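Long-range contacts in adenosine kinase (PDB 4N09), which probably phosphorylates adenosine with ATP to give AMP, serving the salvage of purines in Trypanosoma brucei brucei, and is here bound to adenosine and ADP: residues L18-A23 against G124-C129; A40-E45 against A139-A144; I197-P202 against D220-N225; E245-A250 against R262-T267. One frame throughout, in Å; residues are numbered along the deposited sequence.

Interaction 1: L18-A23 against G124-C129. With ADN (adenosine), chain E.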
# COMPACT_ATOMS: atom_id res chain seq x y z
N LEU A 18 -7.68 5.27 6.44
CA LEU A 18 -9.02 4.73 6.65
C LEU A 18 -9.05 3.92 7.90
O LEU A 18 -8.07 3.28 8.26
CB LEU A 18 -9.41 3.78 5.53
CG LEU A 18 -9.30 4.30 4.11
CD1 LEU A 18 -9.67 3.19 3.13
CD2 LEU A 18 -10.16 5.52 3.90
N LEU A 19 -10.19 3.98 8.59
CA LEU A 19 -10.40 3.16 9.75
C LEU A 19 -11.07 1.89 9.31
O LEU A 19 -12.12 1.94 8.67
CB LEU A 19 -11.30 3.87 10.75
CG LEU A 19 -11.32 3.10 12.07
CD1 LEU A 19 -10.42 3.75 13.11
CD2 LEU A 19 -12.74 2.98 12.56
N ASP A 20 -10.47 0.76 9.65
CA ASP A 20 -11.02 -0.53 9.29
C ASP A 20 -12.07 -0.98 10.31
O ASP A 20 -11.79 -1.09 11.52
CB ASP A 20 -9.93 -1.60 9.16
CG ASP A 20 -9.09 -1.44 7.91
OD1 ASP A 20 -9.48 -0.67 7.00
OD2 ASP A 20 -8.02 -2.09 7.82
N VAL A 21 -13.26 -1.25 9.80
CA VAL A 21 -14.37 -1.73 10.59
C VAL A 21 -14.64 -3.16 10.15
O VAL A 21 -15.13 -3.41 9.06
CB VAL A 21 -15.62 -0.87 10.36
CG1 VAL A 21 -16.76 -1.39 11.20
CG2 VAL A 21 -15.33 0.60 10.67
N SER A 22 -14.31 -4.09 11.03
CA SER A 22 -14.19 -5.49 10.68
C SER A 22 -15.11 -6.47 11.40
O SER A 22 -15.34 -6.29 12.60
CB SER A 22 -12.78 -5.89 11.07
OG SER A 22 -12.47 -7.06 10.39
N ALA A 23 -15.54 -7.52 10.69
CA ALA A 23 -16.42 -8.54 11.27
C ALA A 23 -16.48 -9.81 10.44
O ALA A 23 -16.33 -9.78 9.20
CB ALA A 23 -17.81 -7.99 11.39
N GLY A 124 -12.37 8.69 6.68
CA GLY A 124 -12.74 7.53 5.86
C GLY A 124 -12.71 6.22 6.63
O GLY A 124 -12.10 6.12 7.69
N ALA A 125 -13.39 5.23 6.08
CA ALA A 125 -13.50 3.96 6.74
C ALA A 125 -13.60 2.87 5.71
O ALA A 125 -14.10 3.09 4.63
CB ALA A 125 -14.72 3.95 7.67
N CYS A 126 -13.15 1.67 6.08
CA CYS A 126 -13.21 0.53 5.20
C CYS A 126 -13.94 -0.62 5.88
O CYS A 126 -13.58 -1.04 6.98
CB CYS A 126 -11.79 0.08 4.85
SG CYS A 126 -11.75 -1.18 3.56
N ALA A 127 -14.97 -1.13 5.22
CA ALA A 127 -15.68 -2.29 5.75
C ALA A 127 -14.89 -3.53 5.40
O ALA A 127 -14.63 -3.79 4.24
CB ALA A 127 -17.07 -2.35 5.14
N VAL A 128 -14.50 -4.29 6.41
CA VAL A 128 -13.74 -5.49 6.14
C VAL A 128 -14.49 -6.72 6.57
O VAL A 128 -14.75 -6.94 7.75
CB VAL A 128 -12.23 -5.43 6.52
CG1 VAL A 128 -11.80 -4.10 7.14
CG2 VAL A 128 -11.75 -6.62 7.32
N CYS A 129 -14.82 -7.53 5.58
CA CYS A 129 -15.67 -8.70 5.76
C CYS A 129 -14.86 -9.97 5.78
O CYS A 129 -14.30 -10.37 4.76
CB CYS A 129 -16.67 -8.77 4.62
SG CYS A 129 -17.52 -7.22 4.41
O5' ADN E . -4.38 -4.02 2.52
C5' ADN E . -5.69 -3.89 3.09
C4' ADN E . -5.93 -2.45 3.45
O4' ADN E . -6.47 -1.80 2.31
C3' ADN E . -6.96 -2.22 4.52
O3' ADN E . -6.21 -1.90 5.68
C2' ADN E . -7.82 -1.06 4.04
O2' ADN E . -8.00 0.05 4.97
C1' ADN E . -7.05 -0.61 2.81
N9 ADN E . -7.82 -0.07 1.69
C8 ADN E . -8.78 -0.72 1.01
N7 ADN E . -9.27 0.02 -0.01
C5 ADN E . -8.56 1.15 0.05
C6 ADN E . -8.57 2.37 -0.74
N6 ADN E . -9.40 2.49 -1.77
N1 ADN E . -7.69 3.31 -0.37
C2 ADN E . -6.82 3.16 0.67
N3 ADN E . -6.77 2.07 1.44
C4 ADN E . -7.59 1.08 1.15

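Interaction 2: A40-E45 against A139-A144. With ADN (adenosine), chain E.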
# COMPACT_ATOMS: atom_id res chain seq x y z
N ALA A 40 -11.16 -5.78 -3.25
CA ALA A 40 -11.40 -4.46 -2.70
C ALA A 40 -12.14 -3.64 -3.75
O ALA A 40 -11.80 -3.72 -4.92
CB ALA A 40 -10.09 -3.79 -2.33
N ILE A 41 -13.14 -2.87 -3.32
CA ILE A 41 -13.85 -1.91 -4.18
C ILE A 41 -14.06 -0.62 -3.42
O ILE A 41 -13.78 -0.54 -2.22
CB ILE A 41 -15.23 -2.42 -4.62
CG1 ILE A 41 -16.12 -2.69 -3.41
CG2 ILE A 41 -15.09 -3.69 -5.45
CD1 ILE A 41 -17.58 -2.84 -3.75
N LEU A 42 -14.54 0.39 -4.12
CA LEU A 42 -14.99 1.60 -3.48
C LEU A 42 -16.49 1.46 -3.22
O LEU A 42 -17.23 0.90 -4.04
CB LEU A 42 -14.71 2.81 -4.38
CG LEU A 42 -13.25 3.14 -4.69
CD1 LEU A 42 -13.18 4.36 -5.61
CD2 LEU A 42 -12.43 3.44 -3.43
N LEU A 43 -16.94 1.99 -2.08
CA LEU A 43 -18.38 2.01 -1.76
C LEU A 43 -19.18 2.59 -2.91
O LEU A 43 -18.88 3.68 -3.38
CB LEU A 43 -18.65 2.85 -0.53
CG LEU A 43 -20.11 2.81 -0.04
CD1 LEU A 43 -20.47 1.42 0.45
CD2 LEU A 43 -20.35 3.82 1.08
N SER A 44 -20.21 1.87 -3.33
CA SER A 44 -21.14 2.37 -4.34
C SER A 44 -22.58 2.27 -3.80
O SER A 44 -22.79 1.85 -2.66
CB SER A 44 -21.00 1.57 -5.65
OG SER A 44 -21.60 0.29 -5.55
N GLU A 45 -23.56 2.66 -4.63
CA GLU A 45 -24.98 2.51 -4.28
C GLU A 45 -25.27 1.06 -3.89
O GLU A 45 -25.89 0.79 -2.86
CB GLU A 45 -25.89 2.94 -5.45
N ALA A 139 -14.32 0.31 0.61
CA ALA A 139 -13.67 1.51 1.13
C ALA A 139 -14.54 2.70 0.91
O ALA A 139 -15.00 2.95 -0.20
CB ALA A 139 -12.33 1.72 0.48
N ASP A 140 -14.82 3.41 2.00
CA ASP A 140 -15.56 4.64 1.96
C ASP A 140 -14.60 5.76 2.35
O ASP A 140 -14.43 6.07 3.52
CB ASP A 140 -16.77 4.59 2.90
CG ASP A 140 -17.56 5.89 2.92
OD1 ASP A 140 -17.29 6.79 2.09
OD2 ASP A 140 -18.47 6.00 3.78
N LEU A 141 -14.00 6.38 1.33
CA LEU A 141 -12.92 7.34 1.52
C LEU A 141 -13.27 8.53 2.38
O LEU A 141 -12.44 9.01 3.15
CB LEU A 141 -12.41 7.80 0.17
CG LEU A 141 -11.27 7.02 -0.46
CD1 LEU A 141 -11.40 5.52 -0.31
CD2 LEU A 141 -11.10 7.38 -1.93
N GLY A 142 -14.49 9.05 2.26
CA GLY A 142 -14.85 10.26 2.99
C GLY A 142 -13.81 11.37 2.84
O GLY A 142 -13.54 11.84 1.73
N ALA A 143 -13.21 11.77 3.96
CA ALA A 143 -12.22 12.87 4.01
C ALA A 143 -10.99 12.65 3.15
O ALA A 143 -10.42 13.61 2.63
CB ALA A 143 -11.76 13.06 5.43
N ALA A 144 -10.57 11.40 3.03
CA ALA A 144 -9.41 11.09 2.21
C ALA A 144 -9.61 11.61 0.82
O ALA A 144 -8.66 11.97 0.15
CB ALA A 144 -9.13 9.58 2.18
O5' ADN E . -4.38 -4.02 2.52
C5' ADN E . -5.69 -3.89 3.09
C4' ADN E . -5.93 -2.45 3.45
O4' ADN E . -6.47 -1.80 2.31
C3' ADN E . -6.96 -2.22 4.52
O3' ADN E . -6.21 -1.90 5.68
C2' ADN E . -7.82 -1.06 4.04
O2' ADN E . -8.00 0.05 4.97
C1' ADN E . -7.05 -0.61 2.81
N9 ADN E . -7.82 -0.07 1.69
C8 ADN E . -8.78 -0.72 1.01
N7 ADN E . -9.27 0.02 -0.01
C5 ADN E . -8.56 1.15 0.05
C6 ADN E . -8.57 2.37 -0.74
N6 ADN E . -9.40 2.49 -1.77
N1 ADN E . -7.69 3.31 -0.37
C2 ADN E . -6.82 3.16 0.67
N3 ADN E . -6.77 2.07 1.44
C4 ADN E . -7.59 1.08 1.15

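Interaction 3: I197-P202 against D220-N225. With ADP (adenosine-5'-diphosphate), chain F; EDO (1,2-ethanediol), chain G.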
# COMPACT_ATOMS: atom_id res chain seq x y z
N ILE A 197 5.51 2.77 -6.82
CA ILE A 197 4.07 2.65 -6.80
C ILE A 197 3.61 1.20 -6.70
O ILE A 197 4.31 0.28 -7.11
CB ILE A 197 3.47 3.31 -8.05
CG1 ILE A 197 2.22 4.03 -7.65
CG2 ILE A 197 3.14 2.31 -9.16
CD1 ILE A 197 1.78 5.03 -8.68
N ASN A 198 2.42 1.05 -6.16
CA ASN A 198 1.74 -0.22 -5.93
C ASN A 198 0.53 -0.22 -6.85
O ASN A 198 -0.09 0.81 -7.00
CB ASN A 198 1.21 -0.18 -4.49
CG ASN A 198 0.90 -1.53 -3.95
OD1 ASN A 198 0.23 -2.34 -4.59
ND2 ASN A 198 1.39 -1.80 -2.75
N LEU A 199 0.18 -1.32 -7.47
CA LEU A 199 -1.00 -1.30 -8.33
C LEU A 199 -2.29 -1.39 -7.52
O LEU A 199 -3.35 -1.06 -8.02
CB LEU A 199 -0.95 -2.40 -9.37
CG LEU A 199 0.21 -2.24 -10.36
CD1 LEU A 199 0.10 -3.27 -11.47
CD2 LEU A 199 0.29 -0.84 -10.96
N SER A 200 -2.17 -1.83 -6.27
CA SER A 200 -3.25 -1.79 -5.28
C SER A 200 -4.46 -2.69 -5.52
O SER A 200 -4.86 -3.39 -4.61
CB SER A 200 -3.74 -0.35 -5.03
OG SER A 200 -2.72 0.44 -4.44
N ALA A 201 -5.07 -2.64 -6.70
CA ALA A 201 -6.26 -3.43 -6.98
C ALA A 201 -6.58 -3.44 -8.46
O ALA A 201 -6.31 -2.46 -9.14
CB ALA A 201 -7.44 -2.86 -6.24
N PRO A 202 -7.19 -4.53 -8.95
CA PRO A 202 -7.57 -4.64 -10.35
C PRO A 202 -8.40 -3.48 -10.81
O PRO A 202 -8.26 -3.05 -11.95
CB PRO A 202 -8.39 -5.90 -10.37
CG PRO A 202 -7.74 -6.75 -9.34
CD PRO A 202 -7.44 -5.78 -8.23
N ASP A 220 9.85 4.60 -10.93
CA ASP A 220 11.06 3.80 -10.99
C ASP A 220 10.76 2.35 -10.64
O ASP A 220 11.33 1.44 -11.22
CB ASP A 220 12.12 4.38 -10.05
CG ASP A 220 12.52 5.80 -10.43
OD1 ASP A 220 13.17 5.95 -11.49
OD2 ASP A 220 12.19 6.75 -9.68
N ILE A 221 9.96 2.14 -9.59
CA ILE A 221 9.63 0.79 -9.16
C ILE A 221 8.13 0.58 -9.16
O ILE A 221 7.40 1.33 -8.53
CB ILE A 221 10.18 0.50 -7.75
CG1 ILE A 221 11.69 0.66 -7.76
CG2 ILE A 221 9.79 -0.92 -7.32
CD1 ILE A 221 12.39 0.04 -6.56
N ILE A 222 7.71 -0.51 -9.78
CA ILE A 222 6.32 -0.88 -9.80
C ILE A 222 6.13 -2.18 -9.07
O ILE A 222 6.74 -3.18 -9.42
CB ILE A 222 5.83 -1.10 -11.22
CG1 ILE A 222 5.95 0.17 -12.03
CG2 ILE A 222 4.38 -1.55 -11.22
CD1 ILE A 222 5.81 -0.09 -13.52
N VAL A 223 5.22 -2.18 -8.11
CA VAL A 223 4.98 -3.36 -7.30
C VAL A 223 3.53 -3.80 -7.41
O VAL A 223 2.64 -2.97 -7.43
CB VAL A 223 5.25 -3.07 -5.83
CG1 VAL A 223 5.09 -4.36 -5.04
CG2 VAL A 223 6.66 -2.54 -5.66
N ALA A 224 3.31 -5.09 -7.48
CA ALA A 224 1.97 -5.62 -7.52
C ALA A 224 1.93 -7.07 -7.16
O ALA A 224 2.97 -7.69 -7.02
CB ALA A 224 1.39 -5.44 -8.92
N ASN A 225 0.73 -7.61 -7.03
CA ASN A 225 0.54 -9.07 -6.90
C ASN A 225 0.13 -9.72 -8.23
O ASN A 225 -0.02 -9.05 -9.26
CB ASN A 225 -0.47 -9.39 -5.80
CG ASN A 225 -1.87 -8.94 -6.15
OD1 ASN A 225 -2.26 -8.90 -7.32
ND2 ASN A 225 -2.64 -8.64 -5.16
PB ADP F . -1.43 -9.54 -1.50
O1B ADP F . -1.28 -8.27 -2.36
O2B ADP F . -1.71 -9.31 -0.02
O3B ADP F . -2.33 -10.63 -2.06
PA ADP F . 0.48 -11.64 -1.82
O1A ADP F . -0.74 -12.46 -1.41
O2A ADP F . 1.17 -11.87 -3.17
O3A ADP F . 0.10 -10.09 -1.64
O5' ADP F . 1.59 -11.89 -0.66
C5' ADP F . 2.60 -10.96 -0.34
C4' ADP F . 3.65 -11.78 0.32
O4' ADP F . 3.12 -12.29 1.53
C3' ADP F . 4.09 -12.98 -0.52
O3' ADP F . 5.10 -12.65 -1.47
C2' ADP F . 4.54 -13.91 0.58
O2' ADP F . 5.82 -13.55 1.00
C1' ADP F . 3.62 -13.60 1.74
N9 ADP F . 2.48 -14.57 1.77
C8 ADP F . 1.25 -14.30 1.32
N7 ADP F . 0.46 -15.38 1.49
C5 ADP F . 1.18 -16.34 2.06
C6 ADP F . 0.94 -17.72 2.51
N6 ADP F . -0.29 -18.25 2.37
N1 ADP F . 1.96 -18.42 3.04
C2 ADP F . 3.18 -17.88 3.19
N3 ADP F . 3.44 -16.63 2.80
C4 ADP F . 2.51 -15.82 2.24
C1 EDO G . 1.94 -5.78 -2.96
O1 EDO G . 2.13 -7.19 -3.24
C2 EDO G . 0.47 -5.37 -3.19
O2 EDO G . 0.18 -5.03 -4.57

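Interaction 4: E245-A250 against R262-T267. With ADP (adenosine-5'-diphosphate), chain F.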
# COMPACT_ATOMS: atom_id res chain seq x y z
N GLU A 245 6.66 -12.76 -18.10
CA GLU A 245 6.61 -11.98 -19.35
C GLU A 245 5.98 -10.60 -19.15
O GLU A 245 6.46 -9.63 -19.67
CB GLU A 245 5.85 -12.76 -20.42
CG GLU A 245 5.72 -12.04 -21.77
CD GLU A 245 7.05 -11.73 -22.47
OE1 GLU A 245 8.12 -12.22 -22.04
OE2 GLU A 245 7.02 -10.97 -23.45
N ILE A 246 4.95 -10.52 -18.34
CA ILE A 246 4.32 -9.24 -18.05
C ILE A 246 5.34 -8.28 -17.41
O ILE A 246 5.40 -7.11 -17.73
CB ILE A 246 3.10 -9.43 -17.12
CG1 ILE A 246 2.03 -10.28 -17.81
CG2 ILE A 246 2.48 -8.09 -16.76
CD1 ILE A 246 0.94 -10.79 -16.90
N ALA A 247 6.13 -8.79 -16.46
CA ALA A 247 7.15 -7.97 -15.80
C ALA A 247 8.21 -7.47 -16.79
O ALA A 247 8.65 -6.32 -16.75
CB ALA A 247 7.80 -8.77 -14.69
N ARG A 248 8.64 -8.37 -17.66
CA ARG A 248 9.61 -8.05 -18.70
C ARG A 248 9.08 -6.89 -19.55
O ARG A 248 9.78 -5.91 -19.78
CB ARG A 248 9.82 -9.29 -19.57
CG ARG A 248 11.23 -9.52 -20.05
CD ARG A 248 11.31 -10.78 -20.92
NE ARG A 248 10.62 -11.96 -20.39
CZ ARG A 248 11.20 -13.03 -19.86
NH1 ARG A 248 12.51 -13.10 -19.71
NH2 ARG A 248 10.44 -14.03 -19.47
N ARG A 249 7.83 -6.97 -19.97
CA ARG A 249 7.26 -5.91 -20.78
C ARG A 249 7.01 -4.63 -20.01
O ARG A 249 7.11 -3.54 -20.56
CB ARG A 249 5.96 -6.37 -21.44
CG ARG A 249 6.21 -7.52 -22.39
CD ARG A 249 5.08 -7.66 -23.38
NE ARG A 249 5.01 -9.02 -23.89
CZ ARG A 249 4.05 -9.44 -24.71
NH1 ARG A 249 3.10 -8.58 -25.13
NH2 ARG A 249 4.05 -10.72 -25.11
N ALA A 250 6.71 -4.76 -18.72
CA ALA A 250 6.56 -3.57 -17.90
C ALA A 250 7.87 -2.82 -17.76
O ALA A 250 7.88 -1.59 -17.62
CB ALA A 250 6.02 -3.95 -16.54
N ARG A 262 14.21 1.24 -14.10
CA ARG A 262 12.90 0.71 -13.83
C ARG A 262 13.00 -0.70 -13.30
O ARG A 262 13.74 -1.54 -13.81
CB ARG A 262 12.06 0.76 -15.10
CG ARG A 262 10.90 -0.21 -15.20
CD ARG A 262 9.67 0.21 -14.39
NE ARG A 262 9.12 1.57 -14.65
CZ ARG A 262 8.55 1.98 -15.79
NH1 ARG A 262 8.06 3.22 -15.92
NH2 ARG A 262 8.48 1.16 -16.81
N VAL A 263 12.23 -0.97 -12.25
CA VAL A 263 12.22 -2.28 -11.62
C VAL A 263 10.78 -2.70 -11.45
O VAL A 263 9.91 -1.87 -11.14
CB VAL A 263 12.87 -2.20 -10.22
CG1 VAL A 263 12.79 -3.56 -9.51
CG2 VAL A 263 14.31 -1.72 -10.32
N VAL A 264 10.52 -3.99 -11.58
CA VAL A 264 9.16 -4.48 -11.42
C VAL A 264 9.16 -5.66 -10.47
O VAL A 264 9.89 -6.62 -10.66
CB VAL A 264 8.55 -4.86 -12.80
CG1 VAL A 264 7.15 -5.45 -12.65
CG2 VAL A 264 8.50 -3.65 -13.70
N VAL A 265 8.28 -5.60 -9.48
CA VAL A 265 8.18 -6.61 -8.44
C VAL A 265 6.74 -7.13 -8.35
O VAL A 265 5.83 -6.38 -8.02
CB VAL A 265 8.58 -6.02 -7.09
CG1 VAL A 265 8.61 -7.08 -6.02
CG2 VAL A 265 9.94 -5.39 -7.19
N PHE A 266 6.54 -8.40 -8.66
CA PHE A 266 5.24 -9.00 -8.60
C PHE A 266 5.30 -10.13 -7.59
O PHE A 266 6.02 -11.11 -7.80
CB PHE A 266 4.85 -9.59 -9.96
CG PHE A 266 4.55 -8.58 -11.03
CD1 PHE A 266 4.05 -7.33 -10.71
CD2 PHE A 266 4.72 -8.92 -12.38
CE1 PHE A 266 3.74 -6.42 -11.71
CE2 PHE A 266 4.42 -8.01 -13.38
CZ PHE A 266 3.92 -6.76 -13.05
N THR A 267 4.51 -10.01 -6.52
CA THR A 267 4.40 -11.08 -5.56
C THR A 267 3.39 -12.12 -6.04
O THR A 267 2.61 -11.86 -6.95
CB THR A 267 3.99 -10.57 -4.18
OG1 THR A 267 2.75 -9.85 -4.27
CG2 THR A 267 5.06 -9.68 -3.61
PB ADP F . -1.43 -9.54 -1.50
O1B ADP F . -1.28 -8.27 -2.36
O2B ADP F . -1.71 -9.31 -0.02
O3B ADP F . -2.33 -10.63 -2.06
PA ADP F . 0.48 -11.64 -1.82
O1A ADP F . -0.74 -12.46 -1.41
O2A ADP F . 1.17 -11.87 -3.17
O3A ADP F . 0.10 -10.09 -1.64
O5' ADP F . 1.59 -11.89 -0.66
C5' ADP F . 2.60 -10.96 -0.34
C4' ADP F . 3.65 -11.78 0.32
O4' ADP F . 3.12 -12.29 1.53
C3' ADP F . 4.09 -12.98 -0.52
O3' ADP F . 5.10 -12.65 -1.47
C2' ADP F . 4.54 -13.91 0.58
O2' ADP F . 5.82 -13.55 1.00
C1' ADP F . 3.62 -13.60 1.74
N9 ADP F . 2.48 -14.57 1.77
C8 ADP F . 1.25 -14.30 1.32
N7 ADP F . 0.46 -15.38 1.49
C5 ADP F . 1.18 -16.34 2.06
C6 ADP F . 0.94 -17.72 2.51
N6 ADP F . -0.29 -18.25 2.37
N1 ADP F . 1.96 -18.42 3.04
C2 ADP F . 3.18 -17.88 3.19
N3 ADP F . 3.44 -16.63 2.80
C4 ADP F . 2.51 -15.82 2.24

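Interaction 1: L18-A23 against G124-C129
L19 and V21 knit strand 18-23 to strand 124-129 in parallel register, L19 bonding through its N to G124 O and its O to C126 N, V21 likewise to C126 O and V128 N, before A23 N closes the row on V128 O at 3.1 Å. On one face the side chains turn to the nucleoside. D20 turns its carboxylate to the O2'/O3' edge of the ribose with CG anti to the carbonyl carbon (chi1 -73°), and takes both hydroxyls: OD1 accepts from adenosine O2' at 2.6 Å, OD2 from O3' at 2.8 Å. This two-pronged grip fixes the rotation of the carboxylate. V128 CG1 supports it from the neighbouring strand, 3.7 Å from D20 CB. L18 forks at its end: CD1 lies over the adenine, 3.5 Å from N3, while CD2 rests 3.8 Å from G124 CA. The side chains of L19, V21, A125 and A127 point to the other face, where helices 50-55 and 97-109 and Y62 pack. A lid sheet that offers an aspartate to the sugar hydroxyls is a feature of the PfkB (ribokinase) family; here L18 adds an apolar surface over the base, as suits a nucleoside kinase.

Interaction 2: A40-E45 against A139-A144
Two backbone hydrogen bonds hold L42 beside A139, and both use the peptide groups of A139. Its N gives to I41 O at 3.0 Å, and its O accepts from L43 N at 2.9 Å, a nearly straight bond of 174°. A139 O also receives a CA-H...O contact from L42. Together these bonds make a single parallel bridge between the short strand 40-42 and the end of strand 134-140, after which the two chains separate.

Apolar contacts join L42 to A139 and L141. With CG anti to the carbonyl carbon (chi1 -64°), L42 sends CD2 across to L141 CD1, 3.9 Å away, and the two side chains meet at a slant. The same methyl lies 4.3 Å from A139 CB. L43 makes a contact of another kind, a methyl beside a carboxylate: its CD2 approaches D140, 3.9 Å from CG of that residue.

The remaining contacts are with the base of adenosine. A139 CB stands over one face of the adenine, 3.5 Å from N7. L42 CD2 comes within 3.6 Å of the amino nitrogen N6, and L141 CD1 is 3.9 Å from the same atom. Hydrocarbon thus borders the amino corner of the purine on one side, while D20, G66, N70, N16 and D302 provide hydrogen bonds to the nucleoside. The edge strand 40-42 and the end of its neighbour 134-140, with L141 just beyond, together line one apolar wall of the base pocket in this nucleoside-specific member of the PfkB family.

Interaction 3: I197-P202 against D220-N225
A beta-alpha-beta crossover of the central sheet brings I197 beside I222 and V223: strand 194-198 runs out through helices 202-207 and 209-215 and returns as its parallel neighbour, strand 221-225. Three backbone bonds make the junction. I197 N gives to I221 O, I197 O accepts from V223 N at 2.8 Å, and L199 N gives to V223 O at 3.0 Å.

Beyond the last bridge L199 keeps the two chains together with its side chain. Its CD1 touches A224 CB at 3.6 Å, and CD2 reaches I222 CG2 at 4.2 Å, crossing it at a slant. N198 turns to the opposite face, its CG anti to the backbone N (chi1 -161°). There OD1 accepts from S200 N at 3.0 Å, an Asx turn that bends the chain out of the strand, while ND2 is held by Y168 OH.

N225 stands at the N-cap position of helix 226-236. There it uses OD1 to take the N-H of E228, which fixes the amide and leaves ND2 for the nucleotide. ND2 gives to ADP O1B at 3.1 Å in a nearly straight bond of 164°. M305 of helix 300-312 packs on N198 and V223. Parallel strands whose C-terminal ends carry nucleotide-binding residues, as N225 does here, characterise the Rossmann-like core of the ribokinase fold.

Interaction 4: E245-A250 against R262-T267
From its CB, directed at helix 245-250, F266 holds its ring with CG anti to the carbonyl carbon (chi1 -71°) and drives one edge into the helix. CD2 meets A247 CB at 3.9 Å. Next along that edge, CE2 faces A247 N at 3.6 Å, the nitrogen lying near the ring plane. CE2 is also 3.9 Å from I246 CG2, which approaches obliquely, and CZ, the tip, has the same methyl as its partner. On the other edge the ring packs on A224 of strand 221-225, and V264 CG1 lies over one face, offset toward the rim. Helix and strand run nearly antiparallel, their short axes crossing at 156° with a closest approach of 8.2 Å; helix 243-252 is one of the helices of the crossover that joins strand 221-225 to strand 263-268, and so covers a flank of this alpha/beta sandwich. V264 continues the packing, CG2 on A250 CB at 3.8 Å and CG1 on A247 CB. At the end of the helical segment R262, its chain bent at chi2 and chi3, brings NH2 to A250 O at 2.9 Å in a weak bond of 124°, A250 O lying near the guanidinium plane. The firmer partners of R262 are the backbone oxygens of T219, P255 and V254. At the far end of the strand segment, T267 OG1 gives a hydrogen bond to ADP O2A.

In the fold
Along the chain interactions 1 and 2 interleave, their segments alternating, and both close before interaction 3 opens, with interaction 4 last. The first pair shares the five-stranded lid sheet, centres about 10 Å apart; a probable hydrogen bond from D140 N to A125 O joins adjacent strands 124-131 and 134-140. Interactions 3 and 4, centres also about 10 Å apart, share neighbouring strands 221-225 and 263-268 of the nine-stranded central sheet. Centres of interactions 1 and 4 are about 31 Å apart, on opposite sides of the chain's centre. The lid contacts described here touch adenosine, which lies against the lid sheet; those of the large sheet touch ADP, by the ends of strands 221-225 and 263-268, consistent with phosphate transfer between the sites.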